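Local coordinates for protein vibralactone Cyclase (PDB 6KD0) that probably catalyses the cyclization that forms the fused bicyclic beta-lactone of vibralactone, using an alpha/beta-hydrolase fold, at residues A[37-42]-A[134-139]. Residues are numbered along the deposited sequence; the frame is centred on the assembly and turned at random.
Sequences ARRAFW and YRLTPE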
ATOM      1  N   ALA A  37     -20.293   2.111  -9.293  1.00 25.30           N
ATOM      2  CA  ALA A  37     -20.153   3.552  -9.109  1.00 26.51           C
ATOM      3  C   ALA A  37     -18.839   3.902  -8.421  1.00 24.85           C
ATOM      4  O   ALA A  37     -18.242   4.944  -8.715  1.00 21.79           O
ATOM      5  CB  ALA A  37     -21.338   4.109  -8.320  1.00 22.86           C
ATOM      6  N   ARG A  38     -18.354   3.043  -7.522  1.00 22.23           N
ATOM      7  CA  ARG A  38     -17.068   3.308  -6.873  1.00 23.83           C
ATOM      8  C   ARG A  38     -15.902   3.143  -7.852  1.00 19.62           C
ATOM      9  O   ARG A  38     -14.979   3.975  -7.890  1.00 20.45           O
ATOM     10  CB  ARG A  38     -16.919   2.374  -5.666  1.00 22.34           C
ATOM     11  CG  ARG A  38     -17.916   2.669  -4.549  1.00 22.00           C
ATOM     12  CD  ARG A  38     -18.114   1.480  -3.601  1.00 23.25           C
ATOM     13  NE  ARG A  38     -19.141   1.749  -2.594  1.00 22.60           N
ATOM     14  CZ  ARG A  38     -18.941   2.423  -1.460  1.00 25.74           C
ATOM     15  NH1 ARG A  38     -17.738   2.907  -1.158  1.00 21.55           N
ATOM     16  NH2 ARG A  38     -19.954   2.606  -0.619  1.00 27.07           N
ATOM     17  N   ARG A  39     -15.927   2.079  -8.651  1.00 19.54           N
ATOM     18  CA  ARG A  39     -14.932   1.921  -9.707  1.00 20.83           C
ATOM     19  C   ARG A  39     -14.964   3.108 -10.671  1.00 24.83           C
ATOM     20  O   ARG A  39     -13.912   3.664 -11.032  1.00 22.97           O
ATOM     21  CB  ARG A  39     -15.172   0.612 -10.444  1.00 21.92           C
ATOM     22  CG  ARG A  39     -14.851  -0.617  -9.605  1.00 19.82           C
ATOM     23  CD  ARG A  39     -15.285  -1.942 -10.267  1.00 24.21           C
ATOM     24  NE  ARG A  39     -14.694  -3.084  -9.571  1.00 18.82           N
ATOM     25  CZ  ARG A  39     -15.050  -4.359  -9.729  1.00 22.48           C
ATOM     26  NH1 ARG A  39     -16.023  -4.694 -10.577  1.00 23.69           N
ATOM     27  NH2 ARG A  39     -14.415  -5.303  -9.037  1.00 20.45           N
ATOM     28  N   ALA A  40     -16.171   3.522 -11.087  1.00 22.35           N
ATOM     29  CA  ALA A  40     -16.298   4.654 -12.005  1.00 21.87           C
ATOM     30  C   ALA A  40     -15.815   5.942 -11.365  1.00 23.38           C
ATOM     31  O   ALA A  40     -15.309   6.830 -12.060  1.00 23.55           O
ATOM     32  CB  ALA A  40     -17.749   4.814 -12.463  1.00 27.05           C
ATOM     33  N   PHE A  41     -15.995   6.081 -10.045  1.00 20.51           N
ATOM     34  CA  PHE A  41     -15.566   7.299  -9.365  1.00 21.59           C
ATOM     35  C   PHE A  41     -14.053   7.414  -9.380  1.00 21.81           C
ATOM     36  O   PHE A  41     -13.493   8.511  -9.571  1.00 20.99           O
ATOM     37  CB  PHE A  41     -16.077   7.306  -7.920  1.00 22.26           C
ATOM     38  CG  PHE A  41     -15.696   8.553  -7.142  1.00 27.41           C
ATOM     39  CD1 PHE A  41     -16.208   9.798  -7.500  1.00 29.90           C
ATOM     40  CD2 PHE A  41     -14.838   8.475  -6.057  1.00 25.01           C
ATOM     41  CE1 PHE A  41     -15.862  10.939  -6.795  1.00 31.42           C
ATOM     42  CE2 PHE A  41     -14.494   9.623  -5.335  1.00 29.68           C
ATOM     43  CZ  PHE A  41     -15.001  10.850  -5.708  1.00 27.39           C
ATOM     44  N   TRP A  42     -13.370   6.291  -9.126  1.00 21.02           N
ATOM     45  CA  TRP A  42     -11.913   6.305  -9.234  1.00 18.93           C
ATOM     46  C   TRP A  42     -11.471   6.555 -10.672  1.00 21.32           C
ATOM     47  O   TRP A  42     -10.520   7.307 -10.912  1.00 19.87           O
ATOM     48  CB  TRP A  42     -11.322   5.001  -8.682  1.00 20.39           C
ATOM     49  CG  TRP A  42     -11.141   5.109  -7.199  1.00 21.63           C
ATOM     50  CD1 TRP A  42     -12.090   4.908  -6.245  1.00 23.97           C
ATOM     51  CD2 TRP A  42      -9.946   5.510  -6.510  1.00 21.88           C
ATOM     52  NE1 TRP A  42     -11.557   5.151  -4.993  1.00 29.65           N
ATOM     53  CE2 TRP A  42     -10.240   5.512  -5.131  1.00 26.80           C
ATOM     54  CE3 TRP A  42      -8.657   5.855  -6.927  1.00 25.19           C
ATOM     55  CZ2 TRP A  42      -9.288   5.842  -4.163  1.00 29.53           C
ATOM     56  CZ3 TRP A  42      -7.718   6.182  -5.977  1.00 22.00           C
ATOM     57  CH2 TRP A  42      -8.036   6.172  -4.602  1.00 26.89           C
ATOM     58  N   TYR A 134      -3.207  -6.809 -10.043  1.00 18.02           N
ATOM     59  CA  TYR A 134      -3.688  -8.015  -9.383  1.00 17.26           C
ATOM     60  C   TYR A 134      -5.203  -8.127  -9.520  1.00 15.03           C
ATOM     61  O   TYR A 134      -5.920  -7.127  -9.644  1.00 17.51           O
ATOM     62  CB  TYR A 134      -3.256  -8.030  -7.908  1.00 14.87           C
ATOM     63  CG  TYR A 134      -3.762  -6.891  -7.033  1.00 15.67           C
ATOM     64  CD1 TYR A 134      -5.036  -6.924  -6.462  1.00 16.85           C
ATOM     65  CD2 TYR A 134      -2.939  -5.797  -6.748  1.00 17.05           C
ATOM     66  CE1 TYR A 134      -5.493  -5.873  -5.643  1.00 16.93           C
ATOM     67  CE2 TYR A 134      -3.372  -4.752  -5.922  1.00 17.74           C
ATOM     68  CZ  TYR A 134      -4.652  -4.800  -5.376  1.00 18.71           C
ATOM     69  OH  TYR A 134      -5.080  -3.773  -4.577  1.00 15.76           O
ATOM     70  N   ARG A 135      -5.705  -9.360  -9.504  1.00 17.26           N
ATOM     71  CA  ARG A 135      -7.131  -9.562  -9.742  1.00 16.57           C
ATOM     72  C   ARG A 135      -7.972  -8.993  -8.598  1.00 18.84           C
ATOM     73  O   ARG A 135      -7.583  -9.050  -7.425  1.00 19.24           O
ATOM     74  CB  ARG A 135      -7.421 -11.047  -9.964  1.00 17.39           C
ATOM     75  CG  ARG A 135      -7.328 -11.424 -11.437  1.00 21.82           C
ATOM     76  CD  ARG A 135      -7.456 -12.927 -11.641  1.00 24.95           C
ATOM     77  NE  ARG A 135      -6.245 -13.628 -11.233  1.00 18.32           N
ATOM     78  CZ  ARG A 135      -6.064 -14.944 -11.322  1.00 22.52           C
ATOM     79  NH1 ARG A 135      -7.025 -15.732 -11.811  1.00 26.06           N
ATOM     80  NH2 ARG A 135      -4.920 -15.481 -10.921  1.00 19.66           N
ATOM     81  N   LEU A 136      -9.127  -8.430  -8.952  1.00 17.65           N
ATOM     82  CA  LEU A 136     -10.001  -7.735  -8.016  1.00 18.99           C
ATOM     83  C   LEU A 136     -11.121  -8.625  -7.505  1.00 21.08           C
ATOM     84  O   LEU A 136     -11.589  -9.534  -8.198  1.00 20.35           O
ATOM     85  CB  LEU A 136     -10.634  -6.507  -8.674  1.00 16.91           C
ATOM     86  CG  LEU A 136      -9.611  -5.494  -9.210  1.00 21.59           C
ATOM     87  CD1 LEU A 136     -10.329  -4.332  -9.879  1.00 22.84           C
ATOM     88  CD2 LEU A 136      -8.716  -5.023  -8.083  1.00 20.47           C
ATOM     89  N   THR A 137     -11.564  -8.325  -6.280  1.00 19.85           N
ATOM     90  CA  THR A 137     -12.803  -8.856  -5.747  1.00 19.62           C
ATOM     91  C   THR A 137     -13.976  -8.034  -6.278  1.00 16.32           C
ATOM     92  O   THR A 137     -13.794  -6.915  -6.750  1.00 16.62           O
ATOM     93  CB  THR A 137     -12.784  -8.807  -4.214  1.00 19.33           C
ATOM     94  OG1 THR A 137     -12.708  -7.436  -3.795  1.00 20.37           O
ATOM     95  CG2 THR A 137     -11.586  -9.591  -3.657  1.00 16.95           C
ATOM     96  N   PRO A 138     -15.210  -8.565  -6.212  1.00 17.01           N
ATOM     97  CA  PRO A 138     -15.601  -9.913  -5.797  1.00 18.58           C
ATOM     98  C   PRO A 138     -15.467 -10.956  -6.890  1.00 21.26           C
ATOM     99  O   PRO A 138     -15.668 -12.129  -6.599  1.00 24.27           O
ATOM    100  CB  PRO A 138     -17.069  -9.740  -5.413  1.00 20.07           C
ATOM    101  CG  PRO A 138     -17.571  -8.666  -6.339  1.00 19.19           C
ATOM    102  CD  PRO A 138     -16.381  -7.721  -6.527  1.00 19.13           C
ATOM    103  N   GLU A 139     -15.169 -10.531  -8.120  1.00 22.01           N
ATOM    104  CA  GLU A 139     -15.044 -11.475  -9.234  1.00 24.52           C
ATOM    105  C   GLU A 139     -14.030 -12.578  -8.932  1.00 24.62           C
ATOM    106  O   GLU A 139     -14.235 -13.738  -9.313  1.00 27.36           O
ATOM    107  CB  GLU A 139     -14.670 -10.733 -10.517  1.00 24.63           C
ATOM    108  CG  GLU A 139     -15.778  -9.839 -11.064  1.00 26.24           C
ATOM    109  CD  GLU A 139     -15.764  -8.433 -10.490  1.00 30.26           C
ATOM    110  OE1 GLU A 139     -14.947  -8.144  -9.579  1.00 26.67           O
ATOM    111  OE2 GLU A 139     -16.580  -7.603 -10.955  1.00 30.86           O
TER
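A bidentate salt bridge between Arg39 and Glu139 ties helix 35-54 to the loop that follows strand 128-132 of the alpha/beta-hydrolase sheet. Arginine suits the helical position because its side chain can span the gap: the closest CA atoms, of Arg39 and Leu136, are still 11.0 Å apart, and the chain runs extended from CG to NE. Glutamate suits the loop because its carboxylate offers two coplanar acceptors to match two guanidinium nitrogens, and the bend at chi2 (88°) turns them to Arg39. Arg39 grips the carboxylate end-on with NH1 and NH2, one to each oxygen. NH1 of Arg39 bonds OE2 of Glu139 at 3.0 Å, and NH2 of Arg39 bonds OE1 of Glu139 at 2.9 Å. Both bonds are nearly straight and meet the oxygens on their syn sides, with the two flat groups only 21° from coplanar. NH2 also donates a hydrogen bond to the carbonyl O of Ala107, in the loop after strand 97-101, so both its N-H groups are used; carbonyl O of Thr137, 2.9 Å from NH2 of Arg39, is at too poor an angle to bond. A leucine in place of Arg39 would probably leave the Glu139 carboxylate without its cationic mate and freer to turn. Two parallel bonds between opposite charges fix the rotation of both groups, a directional clasp at the protein surface where solvent probably weakens the purely electrostatic part.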